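Local coordinates for D-alanyl-D-alanine carboxypeptidase (Streptococcus pneumoniae R6, PDB 1XP4), which probably trims the C-terminal D-alanine from peptidoglycan precursor peptides, as a serine-type D-Ala-D-Ala carboxypeptidase with a regulatory role in peptidoglycan synthesis, at residues I12-I18 and Y29-Q35; A170-A174 and T248-N252; E241-V246 and M271-S276; T304-P310 and M371-I377. All coordinates share one frame; numbering follows the deposited sequence.

Contact 1: residues I12-I18 and Y29-Q35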
loop_
_atom_site.group_PDB
_atom_site.type_symbol
_atom_site.label_atom_id
_atom_site.label_comp_id
_atom_site.label_asym_id
_atom_site.label_seq_id
_atom_site.Cartn_x
_atom_site.Cartn_y
_atom_site.Cartn_z
ATOM N N ILE A 12 1.210 7.240 -19.727
ATOM C CA ILE A 12 0.042 6.488 -19.307
ATOM C C ILE A 12 -1.242 7.218 -19.657
ATOM O O ILE A 12 -1.311 8.443 -19.589
ATOM C CB ILE A 12 0.086 6.205 -17.793
ATOM C CG1 ILE A 12 -1.035 5.232 -17.421
ATOM C CG2 ILE A 12 -0.003 7.516 -17.008
ATOM C CD1 ILE A 12 -0.712 4.376 -16.205
ATOM N N ALA A 13 -2.257 6.454 -20.041
ATOM C CA ALA A 13 -3.547 7.017 -20.418
ATOM C C ALA A 13 -4.398 7.283 -19.177
ATOM O O ALA A 13 -5.505 6.749 -19.026
ATOM C CB ALA A 13 -4.263 6.068 -21.363
ATOM N N ALA A 14 -3.857 8.112 -18.293
ATOM C CA ALA A 14 -4.521 8.484 -17.048
ATOM C C ALA A 14 -4.025 9.884 -16.713
ATOM O O ALA A 14 -2.917 10.250 -17.104
ATOM C CB ALA A 14 -4.147 7.508 -15.940
ATOM N N LYS A 15 -4.831 10.666 -16.001
ATOM C CA LYS A 15 -4.425 12.024 -15.664
ATOM C C LYS A 15 -3.323 12.066 -14.624
ATOM O O LYS A 15 -2.466 12.945 -14.670
ATOM C CB LYS A 15 -5.618 12.841 -15.164
ATOM C CG LYS A 15 -6.696 13.034 -16.201
ATOM C CD LYS A 15 -7.552 14.257 -15.906
ATOM C CE LYS A 15 -8.681 14.395 -16.933
ATOM N NZ LYS A 15 -8.172 14.410 -18.339
ATOM N N HIS A 16 -3.337 11.115 -13.696
ATOM C CA HIS A 16 -2.344 11.081 -12.626
ATOM C C HIS A 16 -1.950 9.664 -12.306
ATOM O O HIS A 16 -2.797 8.774 -12.284
ATOM C CB HIS A 16 -2.917 11.701 -11.358
ATOM C CG HIS A 16 -3.516 13.050 -11.571
ATOM N ND1 HIS A 16 -2.754 14.197 -11.633
ATOM C CD2 HIS A 16 -4.796 13.432 -11.784
ATOM C CE1 HIS A 16 -3.543 15.229 -11.875
ATOM N NE2 HIS A 16 -4.786 14.792 -11.973
ATOM N N ALA A 17 -0.671 9.451 -12.023
ATOM C CA ALA A 17 -0.219 8.111 -11.696
ATOM C C ALA A 17 1.196 8.090 -11.149
ATOM O O ALA A 17 1.984 9.006 -11.393
ATOM C CB ALA A 17 -0.314 7.217 -12.935
ATOM N N ILE A 18 1.503 7.036 -10.401
ATOM C CA ILE A 18 2.833 6.844 -9.844
ATOM C C ILE A 18 2.991 5.362 -9.553
ATOM O O ILE A 18 2.029 4.683 -9.192
ATOM C CB ILE A 18 3.047 7.628 -8.526
ATOM C CG1 ILE A 18 4.532 7.601 -8.148
ATOM C CG2 ILE A 18 2.220 7.007 -7.400
ATOM C CD1 ILE A 18 4.892 8.477 -6.963
ATOM N N TYR A 29 7.909 5.359 -11.844
ATOM C CA TYR A 29 7.193 6.120 -12.851
ATOM C C TYR A 29 6.244 7.114 -12.204
ATOM O O TYR A 29 5.647 6.843 -11.160
ATOM C CB TYR A 29 6.374 5.209 -13.755
ATOM C CG TYR A 29 5.604 5.990 -14.791
ATOM C CD1 TYR A 29 6.222 6.423 -15.954
ATOM C CD2 TYR A 29 4.289 6.379 -14.563
ATOM C CE1 TYR A 29 5.560 7.230 -16.864
ATOM C CE2 TYR A 29 3.619 7.189 -15.467
ATOM C CZ TYR A 29 4.263 7.609 -16.614
ATOM O OH TYR A 29 3.624 8.411 -17.523
ATOM N N GLU A 30 6.076 8.259 -12.847
ATOM C CA GLU A 30 5.198 9.266 -12.298
ATOM C C GLU A 30 4.665 10.200 -13.372
ATOM O O GLU A 30 5.295 10.390 -14.412
ATOM C CB GLU A 30 5.956 10.035 -11.204
ATOM C CG GLU A 30 6.040 11.543 -11.356
ATOM C CD GLU A 30 6.866 11.989 -12.542
ATOM O OE1 GLU A 30 7.999 11.486 -12.699
ATOM O OE2 GLU A 30 6.389 12.851 -13.313
ATOM N N LYS A 31 3.481 10.751 -13.114
ATOM C CA LYS A 31 2.831 11.698 -14.010
ATOM C C LYS A 31 1.849 12.510 -13.180
ATOM O O LYS A 31 0.800 11.998 -12.787
ATOM C CB LYS A 31 2.084 10.976 -15.130
ATOM C CG LYS A 31 1.255 11.918 -15.978
ATOM C CD LYS A 31 0.536 11.196 -17.090
ATOM C CE LYS A 31 -0.461 12.122 -17.762
ATOM N NZ LYS A 31 -1.151 11.470 -18.913
ATOM N N ASP A 32 2.190 13.768 -12.913
ATOM C CA ASP A 32 1.342 14.645 -12.111
ATOM C C ASP A 32 0.935 13.854 -10.861
ATOM O O ASP A 32 -0.251 13.673 -10.572
ATOM C CB ASP A 32 0.110 15.056 -12.920
ATOM C CG ASP A 32 -0.475 16.387 -12.469
ATOM O OD1 ASP A 32 0.077 17.003 -11.532
ATOM O OD2 ASP A 32 -1.487 16.831 -13.057
ATOM N N ALA A 33 1.937 13.386 -10.125
ATOM C CA ALA A 33 1.713 12.578 -8.929
ATOM C C ALA A 33 1.624 13.338 -7.615
ATOM O O ALA A 33 1.427 12.718 -6.573
ATOM C CB ALA A 33 2.804 11.502 -8.816
ATOM N N THR A 34 1.749 14.661 -7.650
ATOM C CA THR A 34 1.690 15.449 -6.417
ATOM C C THR A 34 0.432 16.294 -6.209
ATOM O O THR A 34 0.160 16.740 -5.097
ATOM C CB THR A 34 2.898 16.376 -6.307
ATOM O OG1 THR A 34 3.082 17.061 -7.547
ATOM C CG2 THR A 34 4.141 15.590 -5.980
ATOM N N GLN A 35 -0.340 16.520 -7.261
ATOM C CA GLN A 35 -1.550 17.319 -7.116
ATOM C C GLN A 35 -2.665 16.519 -6.445
ATOM O O GLN A 35 -3.116 15.512 -6.980
ATOM C CB GLN A 35 -2.034 17.796 -8.483
ATOM C CG GLN A 35 -3.230 18.725 -8.424
ATOM C CD GLN A 35 -4.025 18.716 -9.717
ATOM O OE1 GLN A 35 -5.073 19.361 -9.820
ATOM N NE2 GLN A 35 -3.534 17.978 -10.711
#
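Lys31 reaches over the chain ahead of Ala17 and is held at its tip by two backbone carbonyls. Its CB leaves the strand on the same face as CB of Ala17, and CG, anti to the backbone N (chi1 173°), sets off a fully extended chain. CG passes Lys15 O at van der Waals range. CD lies 3.7 Å from CG2 of Ile12, an apolar touch halfway along, and CE runs beside Ala14 O. The ammonium NZ then donates to Ala14 O at 2.8 Å and to Ile12 O at 3.1 Å, the second bond lying almost in line with its carbonyl. Those two oxygens bracket the inverse gamma turn centred on Ala13, so the lysine ties both sides of that turn to the strand.

Behind this, strands 17-21 and 26-31 form a beta hairpin at one edge of the five-stranded antiparallel sheet of the penicillin-recognising domain. Ala17 and Lys31 form a hydrogen-bonded pair, with Ala17 N to Lys31 O at 3.0 Å and Lys31 N to Ala17 O at 2.9 Å. Ile18 and Glu30 follow as a non-hydrogen-bonded pair.

Past the paired strands, His16 ND1 donates to Asp32 O at 2.8 Å, the acceptor lying near the ring plane and the proton arriving on a carbonyl lone pair. On the face that carries Ile18, CB of Ala33, just past the strand, packs 3.9 Å from CB of Ile18, whose side chain also meets helix 170-183. Tyr29 brings CE2 to within 3.9 Å of Ile12 CG2, while Phe10 meets the tyrosine ring edge-to-face.

Contact 2: residues A170-A174 and T248-N252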
loop_
_atom_site.group_PDB
_atom_site.type_symbol
_atom_site.label_atom_id
_atom_site.label_comp_id
_atom_site.label_asym_id
_atom_site.label_seq_id
_atom_site.Cartn_x
_atom_site.Cartn_y
_atom_site.Cartn_z
ATOM N N ALA A 170 -1.446 10.971 -6.030
ATOM C CA ALA A 170 -1.059 9.596 -6.328
ATOM C C ALA A 170 0.126 9.249 -5.426
ATOM O O ALA A 170 0.246 8.122 -4.933
ATOM C CB ALA A 170 -0.681 9.455 -7.798
ATOM N N TYR A 171 0.990 10.238 -5.210
ATOM C CA TYR A 171 2.163 10.093 -4.345
ATOM C C TYR A 171 1.667 9.701 -2.953
ATOM O O TYR A 171 2.128 8.716 -2.365
ATOM C CB TYR A 171 2.903 11.429 -4.259
ATOM C CG TYR A 171 4.153 11.435 -3.410
ATOM C CD1 TYR A 171 5.388 11.080 -3.952
ATOM C CD2 TYR A 171 4.114 11.848 -2.074
ATOM C CE1 TYR A 171 6.557 11.143 -3.191
ATOM C CE2 TYR A 171 5.274 11.914 -1.308
ATOM C CZ TYR A 171 6.492 11.562 -1.875
ATOM O OH TYR A 171 7.653 11.642 -1.137
ATOM N N ASP A 172 0.725 10.487 -2.434
ATOM C CA ASP A 172 0.144 10.223 -1.130
ATOM C C ASP A 172 -0.441 8.814 -1.076
ATOM O O ASP A 172 -0.205 8.073 -0.116
ATOM C CB ASP A 172 -0.955 11.237 -0.816
ATOM C CG ASP A 172 -0.411 12.625 -0.564
ATOM O OD1 ASP A 172 0.681 12.731 0.031
ATOM O OD2 ASP A 172 -1.080 13.611 -0.939
ATOM N N VAL A 173 -1.200 8.445 -2.106
ATOM C CA VAL A 173 -1.809 7.119 -2.156
ATOM C C VAL A 173 -0.747 6.028 -2.091
ATOM O O VAL A 173 -0.909 5.044 -1.368
ATOM C CB VAL A 173 -2.644 6.936 -3.427
ATOM C CG1 VAL A 173 -3.266 5.566 -3.442
ATOM C CG2 VAL A 173 -3.738 7.987 -3.479
ATOM N N ALA A 174 0.336 6.209 -2.843
ATOM C CA ALA A 174 1.429 5.246 -2.856
ATOM C C ALA A 174 1.896 5.009 -1.424
ATOM O O ALA A 174 2.054 3.869 -0.986
ATOM C CB ALA A 174 2.580 5.777 -3.694
ATOM N N THR A 248 1.074 0.246 -7.707
ATOM C CA THR A 248 0.596 1.071 -8.803
ATOM C C THR A 248 -0.590 1.947 -8.421
ATOM O O THR A 248 -1.546 1.485 -7.790
ATOM C CB THR A 248 0.211 0.151 -9.993
ATOM O OG1 THR A 248 1.369 -0.070 -10.803
ATOM C CG2 THR A 248 -0.906 0.752 -10.838
ATOM N N VAL A 249 -0.518 3.214 -8.809
ATOM C CA VAL A 249 -1.645 4.081 -8.590
ATOM C C VAL A 249 -1.995 4.799 -9.885
ATOM O O VAL A 249 -1.263 5.597 -10.413
ATOM C CB VAL A 249 -1.215 5.064 -7.521
ATOM C CG1 VAL A 249 -2.371 5.953 -7.149
ATOM C CG2 VAL A 249 -0.734 4.313 -6.284
ATOM N N VAL A 250 -3.143 4.426 -10.474
ATOM C CA VAL A 250 -3.635 5.089 -11.676
ATOM C C VAL A 250 -4.951 5.828 -11.305
ATOM O O VAL A 250 -5.969 5.201 -11.103
ATOM C CB VAL A 250 -3.936 3.976 -12.711
ATOM C CG1 VAL A 250 -4.963 4.438 -13.757
ATOM C CG2 VAL A 250 -2.702 3.491 -13.442
ATOM N N LEU A 251 -4.945 7.193 -11.207
ATOM C CA LEU A 251 -6.240 7.845 -10.856
ATOM C C LEU A 251 -6.653 9.034 -11.705
ATOM O O LEU A 251 -6.868 10.128 -11.203
ATOM C CB LEU A 251 -6.286 8.386 -9.425
ATOM C CG LEU A 251 -5.037 8.215 -8.592
ATOM C CD1 LEU A 251 -4.510 9.543 -8.079
ATOM C CD2 LEU A 251 -5.343 7.407 -7.351
ATOM N N ASN A 252 -6.677 8.806 -13.013
ATOM C CA ASN A 252 -7.887 9.168 -13.676
ATOM C C ASN A 252 -7.822 8.686 -15.106
ATOM O O ASN A 252 -7.380 9.384 -16.012
ATOM C CB ASN A 252 -7.982 10.668 -13.671
ATOM C CG ASN A 252 -9.423 11.008 -13.883
ATOM O OD1 ASN A 252 -9.924 12.033 -13.389
ATOM N ND2 ASN A 252 -10.131 10.096 -14.538
#
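Val173 and Val249 meet where helix 170-183 packs against one face of the five-stranded antiparallel sheet, in the alpha/beta architecture that S11 carboxypeptidases share with beta-lactamases. The helix segment runs at 145° to strand segment 248-251, with the axes 8.5 Å apart, a spacing kept short by alanines and valines.

The contact is apolar throughout. Val249 stands at its centre and divides its two methyls: chi1 of -176° swings CG1 opposite the backbone N, where it lies 3.8 Å from Val173 CG1 and also touches Ala170 CB, while CG2 turns toward the start of the next helical turn at Ala174. Two residues along the strand, Leu251 points to the same side and covers the beginning of the helix, with Val173 CG2 4.2 Å from Leu251 CD2. Thr248 and Val250 face the other side of the sheet, toward helix 262-277, so this strand is sandwiched between helices.

The polar bonds lie within the helix and the sheet rather than between them. Ala174 N bonds to Ala170 O at 2.8 Å, Ser169 OG takes Asp172 N at the helix start, and the strand bonds to Ile18 on one flank and Phe235 on the other. Val173 also leans on Val236 of the adjacent strand, and its side chain is about 8 Å from that of Lys224, the predicted substrate-binding lysine. Leu251 in turn touches Ile42, next to the predicted nucleophile Ser41. At the first helical turn, CB of Ala170 sits 3.8 Å from Leu251 CD1 and 3.9 Å from Val249 CG1.

Contact 3: residues E241-V246 and M271-S276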
loop_
_atom_site.group_PDB
_atom_site.type_symbol
_atom_site.label_atom_id
_atom_site.label_comp_id
_atom_site.label_asym_id
_atom_site.label_seq_id
_atom_site.Cartn_x
_atom_site.Cartn_y
_atom_site.Cartn_z
ATOM N N GLU A 241 6.033 -8.924 -10.095
ATOM C CA GLU A 241 6.429 -9.253 -11.452
ATOM C C GLU A 241 7.945 -9.335 -11.522
ATOM O O GLU A 241 8.641 -8.415 -11.100
ATOM C CB GLU A 241 5.909 -8.193 -12.421
ATOM C CG GLU A 241 5.318 -8.762 -13.687
ATOM C CD GLU A 241 4.582 -7.715 -14.497
ATOM O OE1 GLU A 241 5.244 -6.800 -15.021
ATOM O OE2 GLU A 241 3.339 -7.797 -14.604
ATOM N N LYS A 242 8.440 -10.449 -12.052
ATOM C CA LYS A 242 9.869 -10.700 -12.184
ATOM C C LYS A 242 10.586 -10.575 -10.853
ATOM O O LYS A 242 11.661 -9.983 -10.765
ATOM C CB LYS A 242 10.479 -9.753 -13.205
ATOM C CG LYS A 242 9.918 -9.962 -14.587
ATOM C CD LYS A 242 10.472 -8.956 -15.566
ATOM C CE LYS A 242 9.736 -9.041 -16.893
ATOM N NZ LYS A 242 10.280 -8.064 -17.888
ATOM N N GLY A 243 9.968 -11.142 -9.820
ATOM C CA GLY A 243 10.537 -11.125 -8.485
ATOM C C GLY A 243 10.445 -9.822 -7.714
ATOM O O GLY A 243 10.894 -9.756 -6.563
HETATM N N MSE A 244 9.850 -8.795 -8.322
HETATM C CA MSE A 244 9.739 -7.484 -7.683
HETATM C C MSE A 244 8.300 -7.036 -7.422
HETATM O O MSE A 244 7.431 -7.145 -8.294
HETATM C CB MSE A 244 10.462 -6.451 -8.554
HETATM C CG MSE A 244 10.347 -5.000 -8.108
HETATM SE SE MSE A 244 11.390 -3.820 -9.267
HETATM C CE MSE A 244 10.084 -3.435 -10.629
ATOM N N ARG A 245 8.057 -6.529 -6.215
ATOM C CA ARG A 245 6.728 -6.047 -5.842
ATOM C C ARG A 245 6.569 -4.582 -6.222
ATOM O O ARG A 245 7.359 -3.720 -5.826
ATOM C CB ARG A 245 6.489 -6.206 -4.345
ATOM C CG ARG A 245 5.118 -5.748 -3.916
ATOM C CD ARG A 245 4.486 -6.765 -2.994
ATOM N NE ARG A 245 3.131 -7.062 -3.440
ATOM C CZ ARG A 245 2.533 -8.235 -3.280
ATOM N NH1 ARG A 245 3.168 -9.232 -2.673
ATOM N NH2 ARG A 245 1.308 -8.419 -3.758
ATOM N N VAL A 246 5.523 -4.305 -6.984
ATOM C CA VAL A 246 5.263 -2.964 -7.448
ATOM C C VAL A 246 3.910 -2.481 -6.985
ATOM O O VAL A 246 2.929 -3.225 -7.041
ATOM C CB VAL A 246 5.281 -2.904 -8.992
ATOM C CG1 VAL A 246 4.893 -1.508 -9.464
ATOM C CG2 VAL A 246 6.658 -3.289 -9.521
HETATM N N MSE A 271 2.884 -1.557 -16.236
HETATM C CA MSE A 271 3.768 -2.633 -15.806
HETATM C C MSE A 271 4.677 -3.171 -16.898
HETATM O O MSE A 271 5.786 -3.636 -16.611
HETATM C CB MSE A 271 2.955 -3.761 -15.177
HETATM C CG MSE A 271 2.319 -3.361 -13.850
HETATM SE SE MSE A 271 3.536 -3.236 -12.327
HETATM C CE MSE A 271 5.228 -3.026 -13.185
ATOM N N ASP A 272 4.216 -3.115 -18.146
ATOM C CA ASP A 272 5.038 -3.571 -19.261
ATOM C C ASP A 272 6.246 -2.647 -19.317
ATOM O O ASP A 272 7.360 -3.077 -19.600
ATOM C CB ASP A 272 4.275 -3.493 -20.587
ATOM C CG ASP A 272 3.324 -4.660 -20.795
ATOM O OD1 ASP A 272 3.772 -5.819 -20.720
ATOM O OD2 ASP A 272 2.125 -4.418 -21.051
ATOM N N TYR A 273 6.016 -1.371 -19.041
ATOM C CA TYR A 273 7.085 -0.384 -19.051
ATOM C C TYR A 273 8.086 -0.686 -17.954
ATOM O O TYR A 273 9.288 -0.831 -18.204
ATOM C CB TYR A 273 6.513 1.016 -18.826
ATOM C CG TYR A 273 7.560 2.072 -18.526
ATOM C CD1 TYR A 273 8.477 2.470 -19.495
ATOM C CD2 TYR A 273 7.629 2.675 -17.267
ATOM C CE1 TYR A 273 9.431 3.439 -19.220
ATOM C CE2 TYR A 273 8.583 3.646 -16.984
ATOM C CZ TYR A 273 9.480 4.022 -17.964
ATOM O OH TYR A 273 10.442 4.967 -17.686
ATOM N N ILE A 274 7.575 -0.785 -16.733
ATOM C CA ILE A 274 8.406 -1.039 -15.563
ATOM C C ILE A 274 9.268 -2.291 -15.636
ATOM O O ILE A 274 10.432 -2.272 -15.231
ATOM C CB ILE A 274 7.538 -1.105 -14.306
ATOM C CG1 ILE A 274 6.899 0.263 -14.075
ATOM C CG2 ILE A 274 8.370 -1.538 -13.114
ATOM C CD1 ILE A 274 5.808 0.260 -13.048
ATOM N N SER A 275 8.697 -3.374 -16.153
ATOM C CA SER A 275 9.421 -4.633 -16.256
ATOM C C SER A 275 10.458 -4.665 -17.367
ATOM O O SER A 275 11.429 -5.421 -17.298
ATOM C CB SER A 275 8.435 -5.781 -16.427
ATOM O OG SER A 275 7.668 -5.925 -15.248
ATOM N N SER A 276 10.266 -3.856 -18.397
ATOM C CA SER A 276 11.234 -3.838 -19.473
ATOM C C SER A 276 12.289 -2.765 -19.193
ATOM O O SER A 276 13.354 -2.771 -19.804
ATOM C CB SER A 276 10.540 -3.556 -20.806
ATOM O OG SER A 276 10.086 -2.216 -20.873
#
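Val246 and Met271, a selenomethionine, come tip to tip on the buried side of this contact, with Val246 CG1 3.6 Å from Met271 SE. The chain of Met271 is bent at chi2 (-74°), which brings the selenium to the valine, and bent again at chi3, which lays CE against its methyls. Ile274 fills in beside them. Its CD1 lies 4.1 Å from Val246 CG1, and its CG2 takes the end of Met244, also a selenomethionine, at 3.6 Å from CE, the two side chains crossing at about a right angle. Leu28 touches both Met244 and Ile274 and extends this apolar layer to the edge strand of the sheet.

Toward solvent the packing gives way to polar links from the turn between the strands. Ser275 OG donates to Glu241 OE1 at 2.6 Å, and the oxygen accepts with its anti lone pair, the one directed away from OE2. OE2 itself is in a salt bridge with Arg217, which also pairs with Asp272, so the arginine joins the strand end and the helix in one ionic group. Exposed Lys242 stretches out alongside Ser275 CB and makes a weak bond from NZ to Ser275 O at 2.9 Å.

Glu241 to Met244 form a type I' beta turn, closed by Met244 N to Glu241 O at 3.1 Å, with Glu241 N to Met244 O at 2.9 Å completing the pair. It makes a tight two-residue hairpin of strands 234-241 and 244-253, on which C-terminal helix 262-277 of the beta-lactamase-like domain lies.

Contact 4: residues T304-P310 and M371-I377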
loop_
_atom_site.group_PDB
_atom_site.type_symbol
_atom_site.label_atom_id
_atom_site.label_comp_id
_atom_site.label_asym_id
_atom_site.label_seq_id
_atom_site.Cartn_x
_atom_site.Cartn_y
_atom_site.Cartn_z
ATOM N N THR A 304 37.958 -8.125 13.147
ATOM C CA THR A 304 36.859 -8.581 12.285
ATOM C C THR A 304 35.728 -9.259 13.067
ATOM O O THR A 304 35.962 -10.032 14.000
ATOM C CB THR A 304 37.351 -9.470 11.070
ATOM O OG1 THR A 304 37.070 -10.866 11.277
ATOM C CG2 THR A 304 38.831 -9.311 10.756
ATOM N N VAL A 305 34.496 -8.801 12.788
ATOM C CA VAL A 305 33.501 -9.800 12.493
ATOM C C VAL A 305 33.177 -9.766 11.026
ATOM O O VAL A 305 32.744 -8.781 10.478
ATOM C CB VAL A 305 32.189 -9.659 13.233
ATOM C CG1 VAL A 305 31.912 -10.950 13.966
ATOM C CG2 VAL A 305 32.175 -8.504 14.193
ATOM N N ILE A 306 33.290 -10.887 10.365
ATOM C CA ILE A 306 32.843 -10.726 9.023
ATOM C C ILE A 306 31.343 -10.657 9.101
ATOM O O ILE A 306 30.649 -11.433 9.746
ATOM C CB ILE A 306 33.319 -11.889 8.140
ATOM C CG1 ILE A 306 34.838 -11.906 8.111
ATOM C CG2 ILE A 306 32.852 -11.641 6.691
ATOM C CD1 ILE A 306 35.416 -11.294 6.827
ATOM N N ALA A 307 30.989 -9.488 8.588
ATOM C CA ALA A 307 29.599 -9.135 8.459
ATOM C C ALA A 307 29.243 -9.338 7.001
ATOM O O ALA A 307 29.713 -8.652 6.143
ATOM C CB ALA A 307 29.478 -7.649 8.788
ATOM N N VAL A 308 28.188 -10.120 7.167
ATOM C CA VAL A 308 27.673 -10.952 6.100
ATOM C C VAL A 308 26.188 -10.733 5.851
ATOM O O VAL A 308 25.458 -10.301 6.739
ATOM C CB VAL A 308 27.937 -12.428 6.466
ATOM C CG1 VAL A 308 27.049 -13.331 5.661
ATOM C CG2 VAL A 308 29.396 -12.768 6.230
ATOM N N ALA A 309 25.745 -11.039 4.641
ATOM C CA ALA A 309 24.308 -10.951 4.297
ATOM C C ALA A 309 23.556 -12.176 4.777
ATOM O O ALA A 309 24.004 -13.295 4.581
ATOM C CB ALA A 309 24.230 -10.818 2.788
ATOM N N PRO A 310 22.426 -12.034 5.508
ATOM C CA PRO A 310 21.970 -13.379 5.825
ATOM C C PRO A 310 20.570 -13.577 5.232
ATOM O O PRO A 310 19.649 -14.179 5.788
ATOM C CB PRO A 310 21.752 -13.328 7.331
ATOM C CG PRO A 310 21.125 -11.962 7.612
ATOM C CD PRO A 310 21.729 -11.097 6.412
HETATM N N MSE A 371 23.517 -6.123 7.762
HETATM C CA MSE A 371 24.616 -7.053 7.589
HETATM C C MSE A 371 24.913 -7.646 8.952
HETATM O O MSE A 371 25.230 -6.945 9.913
HETATM C CB MSE A 371 25.834 -6.335 7.020
HETATM C CG MSE A 371 25.621 -5.858 5.591
HETATM SE SE MSE A 371 25.539 -7.293 4.300
HETATM C CE MSE A 371 27.427 -7.580 4.082
ATOM N N VAL A 372 24.805 -8.962 9.004
ATOM C CA VAL A 372 24.972 -9.733 10.217
ATOM C C VAL A 372 26.378 -10.250 10.510
ATOM O O VAL A 372 27.198 -10.414 9.607
ATOM C CB VAL A 372 23.975 -10.909 10.160
ATOM C CG1 VAL A 372 24.373 -11.996 11.105
ATOM C CG2 VAL A 372 22.583 -10.402 10.469
ATOM N N ALA A 373 26.642 -10.499 11.791
ATOM C CA ALA A 373 27.926 -11.037 12.240
ATOM C C ALA A 373 27.886 -12.544 12.000
ATOM O O ALA A 373 26.942 -13.209 12.435
ATOM C CB ALA A 373 28.109 -10.762 13.718
ATOM N N ASP A 374 28.891 -13.100 11.329
ATOM C CA ASP A 374 28.852 -14.536 11.073
ATOM C C ASP A 374 29.846 -15.337 11.910
ATOM O O ASP A 374 30.468 -16.279 11.428
ATOM C CB ASP A 374 29.040 -14.805 9.570
ATOM C CG ASP A 374 30.487 -14.904 9.161
ATOM O OD1 ASP A 374 31.326 -14.181 9.738
ATOM O OD2 ASP A 374 30.777 -15.705 8.249
ATOM N N LYS A 375 29.951 -14.972 13.184
ATOM C CA LYS A 375 30.868 -15.613 14.119
ATOM C C LYS A 375 30.642 -14.939 15.468
ATOM O O LYS A 375 30.132 -13.823 15.525
ATOM C CB LYS A 375 32.307 -15.384 13.639
ATOM C CG LYS A 375 33.438 -15.919 14.505
ATOM C CD LYS A 375 34.762 -15.603 13.812
ATOM C CE LYS A 375 35.983 -16.069 14.576
ATOM N NZ LYS A 375 37.176 -16.117 13.681
ATOM N N LYS A 376 31.003 -15.615 16.551
ATOM C CA LYS A 376 30.844 -15.045 17.883
ATOM C C LYS A 376 32.206 -14.529 18.341
ATOM O O LYS A 376 33.235 -15.051 17.917
ATOM C CB LYS A 376 30.326 -16.119 18.844
ATOM C CG LYS A 376 30.276 -15.712 20.314
ATOM C CD LYS A 376 29.819 -16.884 21.169
ATOM C CE LYS A 376 29.835 -16.565 22.659
ATOM N NZ LYS A 376 29.330 -17.718 23.469
ATOM N N ILE A 377 32.219 -13.507 19.195
ATOM C CA ILE A 377 33.481 -12.954 19.688
ATOM C C ILE A 377 33.595 -13.025 21.216
ATOM O O ILE A 377 32.599 -12.907 21.930
ATOM C CB ILE A 377 33.656 -11.497 19.234
ATOM C CG1 ILE A 377 33.375 -11.385 17.732
ATOM C CG2 ILE A 377 35.074 -11.036 19.518
ATOM C CD1 ILE A 377 34.338 -12.160 16.856
#
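Val308 and Val372 face each other as a hydrogen-bonded antiparallel pair, joined by Val308 N to Val372 O at 2.6 Å and Val372 N to Val308 O at 2.7 Å. Both donors lie in the plane of the carbonyl they meet. Two residues further along, Asp374 N bonds to Ile306 O at 2.9 Å and continues the ladder past the paired residues. Between these bonds, Ala307 and Ala373 form the non-hydrogen-bonded pair, and CA of Ala307 approaches Val372 O.

Side chains extend the contact on both faces. On the face of Val308 and Val372, Pro310 CG presses on Val372 CG2 at 3.6 Å, the proline ring crossing the valine at about a right angle. Val308 CG2 meets the carboxylate end of Asp374 further down, crossing it obliquely. On the face of Ala307 and Ala373, Val305 CG1 lies 3.8 Å from Ala373 CB and 4.0 Å from CD1 of Ile377, which extends the apolar patch at this end. At the other end, selenomethionine Met371 is bent at both chi2 and chi3 (-70° and -81°), so that its chain curls back beside the 307-309 backbone and SE comes 4.1 Å from Ala309 CB.

Further out, Val297 and Leu340 cover Val305, while Leu349 and Val346 of strand 345-350 lie against Met371 and Ala373. That strand also bonds to the Met371 backbone, making 368-373 the central strand of a three-stranded antiparallel sheet with 307-308 at its edge. The arrangement belongs to the all-beta C-terminal domain of PBP5-type carboxypeptidases.

Contacts 1, 2 and 3 all build on one antiparallel sheet, whereas contact 4 lies in the separate C-terminal domain, its nearest atoms about 16 Å from contact 3. Contact 2 is wholly buried and purely apolar. Contacts 1, 3 and 4 are partly buried; contact 3 sets an apolar side against a polar one toward solvent, while contact 1 mixes both kinds, its histidine being buried. Strand 244-253 serves contacts 2 and 3, on opposite faces of the sheet under different helices, and contact 1 adjoins contact 2 through the Ala33 carbonyl and Tyr171 amide. Contacts 1 and 4 are strand pairings; every hydrogen bond across contact 4 is backbone to backbone, whereas in contact 1 Lys31 and His16 side chains bond to opposite carbonyls.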